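Local coordinates for fatty acid metabolism regulator protein (Bacillus subtilis, PDB 1VI0) that represses transcription of genes for fatty acid transport and beta-oxidation as a DNA-binding homodimer, and is released from DNA by long-chain fatty acyl-CoA, at residues Ile14-Glu19 with Ser32-Gln37; Glu62-Phe67 with Glu123-Tyr128; Glu69-Asp74 with Ala86-Lys91. All blocks are in the same frame, centred on the assembly; numbering follows the deposited sequence.

Contact 1: residues Ile14-Glu19 with Ser32-Gln37; sequences IDAAVE and SKIAKQ
Ala16, Ala17 and Glu19 meet Ile34 and Gln37 inside the TetR-type DNA-binding domain, where helix 9-24 packs against helix 31-38, the first helix of the predicted helix-turn-helix motif (residues 30-49). The two short segments run at 116° to each other, with their axes 8.6 Å apart at the closest point. Two alanines on helix 9-24 permit that nearness: the CA atoms of Ala17 and Ile34 lie 5.6 Å apart. Ile34 offers its CG2 branch to the first helix, and this methyl rests over the backbone at Ala17, 4.0 Å from Ala17 N and 4.3 Å from Ala17 CB. Ala16 points its methyl into the second helix, between the carbonyl oxygen of Ile34 and the aliphatic part of Gln37. Helices 9-24, 31-38 and 42-48 make up the three-helix DNA-binding bundle of TetR-family repressors. Helix 52-75 packs on this bundle, as Ile55 touches both Ala17 and Ile34, while Leu59 lies against Ile14 and Val18. At the more open margin, Gln37 leaves its helix with CG anti to the backbone N (chi1 173°) and then bends at chi2, which lays its chain beside Ala16 and brings its amide up to the carboxylate of Glu19. These two side chains cross at about a right angle, their flat groups inclined by 58°. Gln37 NE2 comes within 3.0 Å of Glu19 OE2, but the angle is too poor for a hydrogen bond. Gln37 OE1 also faces the carboxylate, acceptor against acceptor, so the placing of this amide is doubtful. Gln37 CG also packs on Ala16 CB, at 3.5 Å.

Contact 2: residues Glu62-Phe67 with Glu123-Tyr128; sequences EKMGQF and EILKGY. With DCC (dodecyl-coa), chain C.
Just before Met64 meets helix 115-141, Lys63 lines the ligand pocket, its CB 3.5 Å from C12, the terminal carbon of the acyl chain of the bound dodecyl-CoA. Met64, a selenomethionine in this crystal, points toward helix 115-141. Its CB and CG slide past CG2 of Ile124 in the opposite direction, with Met64 CB 3.7 Å from that methyl. The chain then bends at chi2 (62°) and again at chi3, which turns CE toward Leu125 CD1 and the CB of Tyr128. The same CE lies 3.6 Å from CA7 of the acyl chain, while SE stands obliquely beside the Tyr128 ring in a Met-aromatic contact. Helices 52-75 and 115-141, nearly parallel here at 8°, thus form part of the ligand pocket in the C-terminal, effector-binding domain of this TetR-family repressor. Leu125 continues the lining, its CD2 packing 3.8 Å from CP4 of the pantetheine arm. Further out, Lys126 runs its aliphatic chain along the same arm and brings its ammonium group up to the diphosphate, though the modelled approach is closer than is plausible and its detail is doubtful. With a leucine here the ammonium is gone, and the diphosphate would probably be held less firmly. Phe67 ends the segment, presenting the edge of its ring to the face of Tyr128 in an offset edge-to-face pair, centroids 5.3 Å apart and planes at 74°. The Tyr128 hydroxyl is hydrogen-bonded to His92 ND1 on helix 81-97, fixing the far end of the ring against which Phe67 CE2 lies, 3.4 Å from Tyr128 CE1.

Contact 3: residues Glu69-Asp74 with Ala86-Lys91; sequences ERMEED and ALVISK
In the C-terminal domain close to the acyl-CoA pocket, Met71 and Asp74 of helix 52-75 pack against Leu87, Val88 and Lys91 of helix 81-97; the side chain of Val88 is about 9 Å from the bound dodecyl-CoA. Met71, present as selenomethionine, starts out to one side of its helix, but bends at chi2 and chi3 carry its end across to the second segment. There SE comes to 4.0 Å from Lys91 CB and equally 4.0 Å from Val88 CA, and the side chains of Met71 and Lys91 meet obliquely. Ile131 of helix 115-141 touches Met71, and Val88 lies against Tyr128 and Ile135 of that same helix, which thus packs on both residues here. The two segments run at 145°, a roughly antiparallel pair of consecutive helices within the all-helical C-terminal domain. Their axes stay 10.5 Å apart, and side chains rather than backbones make the contact, chiefly Met71 SE, Asp74 CB and Leu87 CD2. One turn on from Met71, Asp74 sets its CB 3.4 Å from Leu87 CD2. In Leu87, chi1 (-156°) turns the branch toward Asp74, and chi2 (42°) helps set CD2 against that CB and near the carbonyl oxygen of Asp74. The side chains of Asp74 and Lys91 cross at about a right angle, yet only the aliphatic part is near: Asp74 OD2 is 4.1 Å from Lys91 CD and 6.1 Å from Lys91 NZ, so any attraction between the charges acts at a distance. Off the contact, within 69-74, Arg70 NE and Glu73 OE1 form a salt bridge at 3.1 Å.

Overall arrangement
Contact 1 closes first along the chain, within the DNA-binding domain; contact 2 follows, with contact 3 nested inside the loop it closes. Contacts 2 and 3 share helix 52-75, which takes contact 2 on one turn and contact 3 further along; their centres are 13 Å apart, and Tyr128 touches Val88 where they meet. Contacts 1 and 3 are about 28 Å apart between centres and do not touch. Contact 1 lies about 21 Å from contact 2, centre to centre, with a long, weak ion pair between Asp15 and Lys63. Through Ile55 and Leu59, helix 52-75 packs on contact 1 and also lines the acyl-CoA pocket, a plausible route for ligand-induced release from DNA.

Contact 1: residues Ile14-Glu19 with Ser32-Gln37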
loop_
_atom_site.group_PDB
_atom_site.type_symbol
_atom_site.label_atom_id
_atom_site.label_comp_id
_atom_site.label_asym_id
_atom_site.label_seq_id
_atom_site.Cartn_x
_atom_site.Cartn_y
_atom_site.Cartn_z
ATOM N N ILE A 14 19.989 12.081 9.247
ATOM C CA ILE A 14 19.031 11.160 8.580
ATOM C C ILE A 14 18.789 9.911 9.422
ATOM O O ILE A 14 17.677 9.447 9.621
ATOM C CB ILE A 14 19.554 10.764 7.201
ATOM C CG1 ILE A 14 19.586 11.973 6.270
ATOM C CG2 ILE A 14 18.678 9.650 6.617
ATOM C CD1 ILE A 14 18.240 12.533 5.895
ATOM N N ASP A 15 19.839 9.359 10.040
ATOM C CA ASP A 15 19.714 8.150 10.851
ATOM C C ASP A 15 18.951 8.384 12.114
ATOM O O ASP A 15 18.108 7.584 12.567
ATOM C CB ASP A 15 21.120 7.589 11.111
ATOM C CG ASP A 15 21.695 6.811 9.956
ATOM O OD1 ASP A 15 21.115 6.711 8.871
ATOM O OD2 ASP A 15 22.831 6.272 10.135
ATOM N N ALA A 16 19.156 9.571 12.736
ATOM C CA ALA A 16 18.390 9.890 13.934
ATOM C C ALA A 16 16.936 10.114 13.557
ATOM O O ALA A 16 16.026 9.701 14.266
ATOM C CB ALA A 16 18.966 11.126 14.600
ATOM N N ALA A 17 16.704 10.731 12.393
ATOM C CA ALA A 17 15.337 10.951 11.912
ATOM C C ALA A 17 14.596 9.618 11.761
ATOM O O ALA A 17 13.458 9.517 12.201
ATOM C CB ALA A 17 15.335 11.676 10.595
ATOM N N VAL A 18 15.282 8.610 11.205
ATOM C CA VAL A 18 14.588 7.306 11.072
ATOM C C VAL A 18 14.079 6.818 12.398
ATOM O O VAL A 18 12.967 6.351 12.555
ATOM C CB VAL A 18 15.517 6.262 10.423
ATOM C CG1 VAL A 18 14.850 4.880 10.472
ATOM C CG2 VAL A 18 15.794 6.635 8.988
ATOM N N GLU A 19 14.950 6.874 13.409
ATOM C CA GLU A 19 14.629 6.430 14.741
ATOM C C GLU A 19 13.487 7.174 15.382
ATOM O O GLU A 19 12.513 6.593 15.863
ATOM C CB GLU A 19 15.892 6.573 15.610
ATOM C CG GLU A 19 15.739 5.685 16.853
ATOM C CD GLU A 19 15.865 6.492 18.119
ATOM O OE1 GLU A 19 15.090 7.473 18.303
ATOM O OE2 GLU A 19 16.746 6.137 18.934
ATOM N N SER A 32 13.485 19.666 16.852
ATOM C CA SER A 32 14.133 19.636 18.150
ATOM C C SER A 32 14.352 18.212 18.648
ATOM O O SER A 32 15.414 17.921 19.182
ATOM C CB SER A 32 13.339 20.431 19.188
ATOM O OG SER A 32 12.123 19.745 19.508
ATOM N N LYS A 33 13.365 17.331 18.478
ATOM C CA LYS A 33 13.484 15.943 18.941
ATOM C C LYS A 33 14.557 15.199 18.154
ATOM O O LYS A 33 15.345 14.430 18.710
ATOM C CB LYS A 33 12.122 15.238 18.823
ATOM C CG LYS A 33 10.984 15.980 19.515
ATOM C CD LYS A 33 9.703 15.163 19.554
ATOM C CE LYS A 33 8.520 16.046 19.953
ATOM N NZ LYS A 33 8.862 16.867 21.158
ATOM N N ILE A 34 14.619 15.458 16.844
ATOM C CA ILE A 34 15.621 14.831 15.972
ATOM C C ILE A 34 17.013 15.316 16.336
ATOM O O ILE A 34 17.966 14.534 16.447
ATOM C CB ILE A 34 15.293 15.114 14.491
ATOM C CG1 ILE A 34 13.908 14.566 14.156
ATOM C CG2 ILE A 34 16.382 14.561 13.584
ATOM C CD1 ILE A 34 13.405 14.835 12.774
ATOM N N ALA A 35 17.132 16.643 16.535
ATOM C CA ALA A 35 18.390 17.241 16.965
ATOM C C ALA A 35 18.908 16.593 18.256
ATOM O O ALA A 35 20.045 16.134 18.301
ATOM C CB ALA A 35 18.195 18.748 17.176
ATOM N N LYS A 36 18.036 16.469 19.241
ATOM C CA LYS A 36 18.377 15.816 20.509
ATOM C C LYS A 36 18.839 14.397 20.252
ATOM O O LYS A 36 19.969 14.022 20.591
ATOM C CB LYS A 36 17.148 15.811 21.429
ATOM N N GLN A 37 18.021 13.632 19.508
ATOM C CA GLN A 37 18.410 12.282 19.134
ATOM C C GLN A 37 19.741 12.240 18.427
ATOM O O GLN A 37 20.560 11.329 18.705
ATOM C CB GLN A 37 17.312 11.617 18.284
ATOM C CG GLN A 37 17.760 10.259 17.726
ATOM C CD GLN A 37 17.818 9.206 18.815
ATOM O OE1 GLN A 37 17.009 9.228 19.748
ATOM N NE2 GLN A 37 18.770 8.282 18.687
#

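Contact 2: residues Glu62-Phe67 with Glu123-Tyr128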
loop_
_atom_site.group_PDB
_atom_site.type_symbol
_atom_site.label_atom_id
_atom_site.label_comp_id
_atom_site.label_asym_id
_atom_site.label_seq_id
_atom_site.Cartn_x
_atom_site.Cartn_y
_atom_site.Cartn_z
ATOM N N GLU A 62 17.694 9.385 -0.038
ATOM C CA GLU A 62 18.994 8.864 0.317
ATOM C C GLU A 62 18.977 7.344 0.427
ATOM O O GLU A 62 19.826 6.678 -0.184
ATOM C CB GLU A 62 19.394 9.477 1.682
ATOM C CG GLU A 62 20.734 9.002 2.207
ATOM C CD GLU A 62 21.782 9.032 1.113
ATOM O OE1 GLU A 62 21.828 10.059 0.386
ATOM O OE2 GLU A 62 22.488 8.016 0.953
ATOM N N LYS A 63 18.041 6.803 1.148
ATOM C CA LYS A 63 17.927 5.350 1.351
ATOM C C LYS A 63 17.539 4.683 0.051
ATOM O O LYS A 63 18.171 3.685 -0.371
ATOM C CB LYS A 63 16.991 5.032 2.481
ATOM C CG LYS A 63 17.242 5.506 3.876
ATOM C CD LYS A 63 18.548 5.016 4.485
ATOM C CE LYS A 63 18.602 5.325 5.975
ATOM N NZ LYS A 63 19.790 4.651 6.623
HETATM N N MSE A 64 16.592 5.264 -0.719
HETATM C CA MSE A 64 16.224 4.682 -2.007
HETATM C C MSE A 64 17.397 4.657 -2.955
HETATM O O MSE A 64 17.623 3.707 -3.725
HETATM C CB MSE A 64 15.054 5.446 -2.683
HETATM C CG MSE A 64 14.702 4.928 -4.075
HETATM SE SE MSE A 64 14.101 3.061 -3.932
HETATM C CE MSE A 64 12.261 3.357 -3.588
ATOM N N GLY A 65 18.131 5.782 -2.996
ATOM C CA GLY A 65 19.287 5.902 -3.874
ATOM C C GLY A 65 20.319 4.833 -3.611
ATOM O O GLY A 65 20.897 4.250 -4.549
ATOM N N GLN A 66 20.660 4.556 -2.355
ATOM C CA GLN A 66 21.622 3.491 -2.076
ATOM C C GLN A 66 21.053 2.164 -2.600
ATOM O O GLN A 66 21.709 1.431 -3.334
ATOM C CB GLN A 66 21.948 3.380 -0.579
ATOM C CG GLN A 66 22.419 4.706 -0.010
ATOM C CD GLN A 66 23.100 4.659 1.316
ATOM O OE1 GLN A 66 22.562 4.188 2.328
ATOM N NE2 GLN A 66 24.342 5.171 1.376
ATOM N N PHE A 67 19.782 1.930 -2.244
ATOM C CA PHE A 67 19.098 0.710 -2.700
ATOM C C PHE A 67 19.158 0.538 -4.175
ATOM O O PHE A 67 19.497 -0.557 -4.690
ATOM C CB PHE A 67 17.657 0.723 -2.160
ATOM C CG PHE A 67 16.901 -0.518 -2.507
ATOM C CD1 PHE A 67 17.205 -1.735 -1.897
ATOM C CD2 PHE A 67 15.905 -0.490 -3.471
ATOM C CE1 PHE A 67 16.507 -2.879 -2.251
ATOM C CE2 PHE A 67 15.203 -1.629 -3.816
ATOM C CZ PHE A 67 15.519 -2.835 -3.220
ATOM N N GLU A 123 7.629 10.499 -6.264
ATOM C CA GLU A 123 8.573 10.731 -7.350
ATOM C C GLU A 123 9.882 9.988 -7.089
ATOM O O GLU A 123 10.496 9.461 -8.011
ATOM C CB GLU A 123 8.757 12.236 -7.530
ATOM C CG GLU A 123 9.689 12.768 -8.526
ATOM C CD GLU A 123 9.409 12.466 -9.975
ATOM O OE1 GLU A 123 10.370 12.070 -10.702
ATOM O OE2 GLU A 123 8.245 12.590 -10.396
ATOM N N ILE A 124 10.238 9.750 -5.818
ATOM C CA ILE A 124 11.439 8.992 -5.461
ATOM C C ILE A 124 11.244 7.494 -5.750
ATOM O O ILE A 124 12.193 6.767 -6.063
ATOM C CB ILE A 124 11.826 9.223 -4.005
ATOM C CG1 ILE A 124 12.342 10.691 -3.813
ATOM C CG2 ILE A 124 12.862 8.261 -3.467
ATOM C CD1 ILE A 124 12.313 11.052 -2.321
ATOM N N LEU A 125 10.014 7.039 -5.732
ATOM C CA LEU A 125 9.722 5.616 -6.036
ATOM C C LEU A 125 9.966 5.265 -7.478
ATOM O O LEU A 125 10.281 4.130 -7.893
ATOM C CB LEU A 125 8.265 5.391 -5.630
ATOM C CG LEU A 125 7.748 3.953 -5.684
ATOM C CD1 LEU A 125 8.580 3.118 -4.719
ATOM C CD2 LEU A 125 6.267 3.942 -5.297
ATOM N N LYS A 126 9.782 6.296 -8.354
ATOM C CA LYS A 126 9.955 6.119 -9.778
ATOM C C LYS A 126 11.221 5.397 -10.187
ATOM O O LYS A 126 11.085 4.548 -11.083
ATOM C CB LYS A 126 9.802 7.464 -10.541
ATOM C CG LYS A 126 8.381 8.003 -10.396
ATOM C CD LYS A 126 8.030 9.123 -11.350
ATOM C CE LYS A 126 6.963 10.039 -10.795
ATOM N NZ LYS A 126 5.745 10.165 -11.629
ATOM N N GLY A 127 12.357 5.638 -9.564
ATOM C CA GLY A 127 13.620 4.962 -9.907
ATOM C C GLY A 127 13.478 3.449 -9.759
ATOM O O GLY A 127 13.942 2.675 -10.580
ATOM N N TYR A 128 12.873 3.033 -8.652
ATOM C CA TYR A 128 12.670 1.570 -8.451
ATOM C C TYR A 128 11.680 1.029 -9.454
ATOM O O TYR A 128 11.921 -0.076 -9.998
ATOM C CB TYR A 128 12.249 1.422 -7.014
ATOM C CG TYR A 128 12.031 0.065 -6.446
ATOM C CD1 TYR A 128 12.966 -0.977 -6.656
ATOM C CD2 TYR A 128 10.961 -0.190 -5.652
ATOM C CE1 TYR A 128 12.744 -2.222 -6.086
ATOM C CE2 TYR A 128 10.736 -1.419 -5.067
ATOM C CZ TYR A 128 11.638 -2.415 -5.272
ATOM O OH TYR A 128 11.376 -3.669 -4.785
HETATM C C2 DCC C . -3.312 2.655 -17.494
HETATM C C4 DCC C . -1.902 3.890 -16.257
HETATM C C5 DCC C . -1.619 2.855 -15.395
HETATM C C6 DCC C . -2.321 1.657 -15.654
HETATM C C8 DCC C . -0.454 4.496 -14.745
HETATM C C10 DCC C . 13.258 1.300 -0.338
HETATM C C11 DCC C . 14.169 1.532 0.880
HETATM C C12 DCC C . 14.379 3.006 1.217
HETATM N N9 DCC C . -1.168 4.957 -15.825
HETATM N N7 DCC C . -0.718 3.253 -14.429
HETATM N N3 DCC C . -2.718 3.849 -17.331
HETATM N N1 DCC C . -3.122 1.553 -16.736
HETATM N N6 DCC C . -2.166 0.593 -14.864
HETATM C "C1'" DCC C . -1.055 6.277 -16.547
HETATM C "C2'" DCC C . -0.973 7.500 -15.607
HETATM O "O2'" DCC C . -2.323 8.028 -15.519
HETATM C "C3'" DCC C . -0.138 8.493 -16.481
HETATM O "O3'" DCC C . -0.988 8.933 -17.599
HETATM C "C4'" DCC C . 0.917 7.479 -17.078
HETATM O "O4'" DCC C . 0.245 6.221 -17.153
HETATM C "C5'" DCC C . 2.185 7.470 -16.256
HETATM O "O5'" DCC C . 1.950 7.282 -14.830
HETATM P P1 DCC C . 2.771 6.245 -13.943
HETATM O O11 DCC C . 2.307 6.352 -12.576
HETATM O O12 DCC C . 2.720 4.855 -14.654
HETATM O O6 DCC C . 4.256 6.668 -14.107
HETATM P P2 DCC C . 4.638 7.959 -13.404
HETATM O O21 DCC C . 6.149 7.962 -13.396
HETATM O O22 DCC C . 3.899 9.079 -14.000
HETATM O O7 DCC C . 4.211 7.887 -11.840
HETATM C CPA DCC C . 5.150 7.191 -10.904
HETATM C CPB DCC C . 4.559 7.219 -9.464
HETATM C CP8 DCC C . 3.064 6.852 -9.510
HETATM C CP7 DCC C . 4.688 8.653 -8.965
HETATM C CP9 DCC C . 5.341 6.400 -8.503
HETATM O OP3 DCC C . 2.841 5.677 -10.218
HETATM C CP6 DCC C . 2.427 6.766 -8.137
HETATM O OP2 DCC C . 2.349 7.765 -7.436
HETATM N NP2 DCC C . 1.982 5.577 -7.834
HETATM C CP5 DCC C . 1.351 5.310 -6.476
HETATM C CP4 DCC C . 2.516 4.657 -5.634
HETATM C CP3 DCC C . 2.095 4.541 -4.157
HETATM O OP1 DCC C . 1.792 5.551 -3.524
HETATM N NP1 DCC C . 2.048 3.339 -3.683
HETATM C CP2 DCC C . 1.646 2.967 -2.309
HETATM C CP1 DCC C . 2.912 2.418 -1.720
HETATM S S DCC C . 4.422 3.390 -1.922
HETATM P P3 DCC C . -1.130 10.409 -18.220
HETATM O O31 DCC C . -1.097 11.371 -17.119
HETATM O O32 DCC C . -0.024 10.642 -19.161
HETATM O O33 DCC C . -2.460 10.326 -18.919
HETATM C CA1 DCC C . 4.272 4.535 -0.528
HETATM C CA2 DCC C . 5.637 5.182 -0.132
HETATM O OA1 DCC C . 3.230 4.709 0.063
HETATM C CA3 DCC C . 6.501 4.248 0.737
HETATM C CA4 DCC C . 7.858 3.879 0.267
HETATM C CA5 DCC C . 7.981 2.475 -0.282
HETATM C CA6 DCC C . 9.294 1.784 0.039
HETATM C CA7 DCC C . 10.235 1.591 -1.128
HETATM C CA8 DCC C . 11.073 0.365 -1.173
HETATM C CA9 DCC C . 12.167 0.241 -0.108
#

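Contact 3: residues Glu69-Asp74 with Ala86-Lys91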
loop_
_atom_site.group_PDB
_atom_site.type_symbol
_atom_site.label_atom_id
_atom_site.label_comp_id
_atom_site.label_asym_id
_atom_site.label_seq_id
_atom_site.Cartn_x
_atom_site.Cartn_y
_atom_site.Cartn_z
ATOM N N GLU A 69 21.357 1.878 -6.341
ATOM C CA GLU A 69 22.724 1.679 -6.900
ATOM C C GLU A 69 23.154 0.238 -6.688
ATOM O O GLU A 69 23.589 -0.414 -7.676
ATOM C CB GLU A 69 23.695 2.701 -6.471
ATOM C CG GLU A 69 23.670 3.305 -5.108
ATOM C CD GLU A 69 24.285 4.703 -5.076
ATOM O OE1 GLU A 69 24.611 5.186 -3.967
ATOM O OE2 GLU A 69 24.433 5.319 -6.156
ATOM N N ARG A 70 22.855 -0.311 -5.517
ATOM C CA ARG A 70 23.120 -1.725 -5.266
ATOM C C ARG A 70 22.337 -2.612 -6.246
ATOM O O ARG A 70 22.856 -3.643 -6.653
ATOM C CB ARG A 70 22.693 -2.133 -3.842
ATOM C CG ARG A 70 23.276 -1.218 -2.783
ATOM C CD ARG A 70 24.778 -1.402 -2.673
ATOM N NE ARG A 70 25.524 -0.849 -3.775
ATOM C CZ ARG A 70 25.795 0.406 -4.053
ATOM N NH1 ARG A 70 25.379 1.382 -3.244
ATOM N NH2 ARG A 70 26.449 0.708 -5.177
HETATM N N MSE A 71 21.066 -2.292 -6.497
HETATM C CA MSE A 71 20.266 -3.124 -7.391
HETATM C C MSE A 71 20.899 -3.183 -8.775
HETATM O O MSE A 71 21.174 -4.255 -9.314
HETATM C CB MSE A 71 18.838 -2.590 -7.525
HETATM C CG MSE A 71 17.948 -2.878 -6.329
HETATM SE SE MSE A 71 17.868 -4.782 -6.026
HETATM C CE MSE A 71 17.650 -5.361 -7.816
ATOM N N GLU A 72 21.201 -2.004 -9.331
ATOM C CA GLU A 72 21.780 -1.991 -10.681
ATOM C C GLU A 72 23.046 -2.828 -10.703
ATOM O O GLU A 72 23.314 -3.569 -11.640
ATOM C CB GLU A 72 22.044 -0.571 -11.153
ATOM C CG GLU A 72 20.805 0.146 -11.693
ATOM C CD GLU A 72 20.004 -0.721 -12.638
ATOM O OE1 GLU A 72 19.136 -1.454 -12.118
ATOM O OE2 GLU A 72 20.240 -0.733 -13.864
ATOM N N GLU A 73 23.840 -2.683 -9.643
ATOM C CA GLU A 73 25.064 -3.449 -9.500
ATOM C C GLU A 73 24.831 -4.948 -9.516
ATOM O O GLU A 73 25.449 -5.678 -10.299
ATOM C CB GLU A 73 25.731 -3.035 -8.176
ATOM C CG GLU A 73 26.682 -4.113 -7.634
ATOM C CD GLU A 73 27.577 -3.516 -6.570
ATOM O OE1 GLU A 73 27.056 -2.760 -5.698
ATOM O OE2 GLU A 73 28.810 -3.691 -6.641
ATOM N N ASP A 74 23.904 -5.454 -8.716
ATOM C CA ASP A 74 23.668 -6.888 -8.667
ATOM C C ASP A 74 22.931 -7.509 -9.829
ATOM O O ASP A 74 23.190 -8.693 -10.121
ATOM C CB ASP A 74 22.875 -7.225 -7.384
ATOM C CG ASP A 74 23.670 -6.833 -6.147
ATOM O OD1 ASP A 74 24.886 -6.565 -6.314
ATOM O OD2 ASP A 74 23.070 -6.794 -5.065
ATOM N N ALA A 86 14.006 -12.199 -8.655
ATOM C CA ALA A 86 14.400 -12.875 -7.408
ATOM C C ALA A 86 15.338 -12.035 -6.561
ATOM O O ALA A 86 15.154 -11.947 -5.309
ATOM C CB ALA A 86 15.012 -14.223 -7.740
ATOM N N LEU A 87 16.256 -11.364 -7.169
ATOM C CA LEU A 87 17.220 -10.487 -6.515
ATOM C C LEU A 87 16.513 -9.264 -5.938
ATOM O O LEU A 87 16.736 -8.937 -4.745
ATOM C CB LEU A 87 18.344 -10.132 -7.464
ATOM C CG LEU A 87 19.662 -9.737 -6.750
ATOM C CD1 LEU A 87 19.919 -10.672 -5.573
ATOM C CD2 LEU A 87 20.792 -9.866 -7.762
ATOM N N VAL A 88 15.660 -8.639 -6.745
ATOM C CA VAL A 88 14.901 -7.507 -6.241
ATOM C C VAL A 88 14.110 -7.889 -5.004
ATOM O O VAL A 88 14.207 -7.140 -4.023
ATOM C CB VAL A 88 13.886 -6.973 -7.313
ATOM C CG1 VAL A 88 13.052 -5.914 -6.673
ATOM C CG2 VAL A 88 14.728 -6.376 -8.463
ATOM N N ILE A 89 13.348 -8.964 -5.028
ATOM C CA ILE A 89 12.542 -9.338 -3.861
ATOM C C ILE A 89 13.409 -9.581 -2.624
ATOM O O ILE A 89 13.158 -9.108 -1.524
ATOM C CB ILE A 89 11.610 -10.503 -4.160
ATOM C CG1 ILE A 89 10.706 -10.162 -5.399
ATOM C CG2 ILE A 89 10.784 -10.911 -2.981
ATOM C CD1 ILE A 89 10.001 -11.352 -5.941
ATOM N N SER A 90 14.431 -10.434 -2.829
ATOM C CA SER A 90 15.268 -10.770 -1.655
ATOM C C SER A 90 16.016 -9.560 -1.132
ATOM O O SER A 90 16.064 -9.369 0.098
ATOM C CB SER A 90 16.184 -11.925 -2.047
ATOM O OG SER A 90 17.182 -11.537 -2.932
ATOM N N LYS A 91 16.460 -8.638 -2.007
ATOM C CA LYS A 91 17.159 -7.459 -1.561
ATOM C C LYS A 91 16.204 -6.471 -0.864
ATOM O O LYS A 91 16.609 -5.921 0.177
ATOM C CB LYS A 91 18.040 -6.839 -2.617
ATOM C CG LYS A 91 19.110 -7.833 -3.114
ATOM C CD LYS A 91 20.323 -7.759 -2.194
ATOM C CE LYS A 91 20.803 -9.139 -1.779
ATOM N NZ LYS A 91 19.880 -9.762 -0.764
#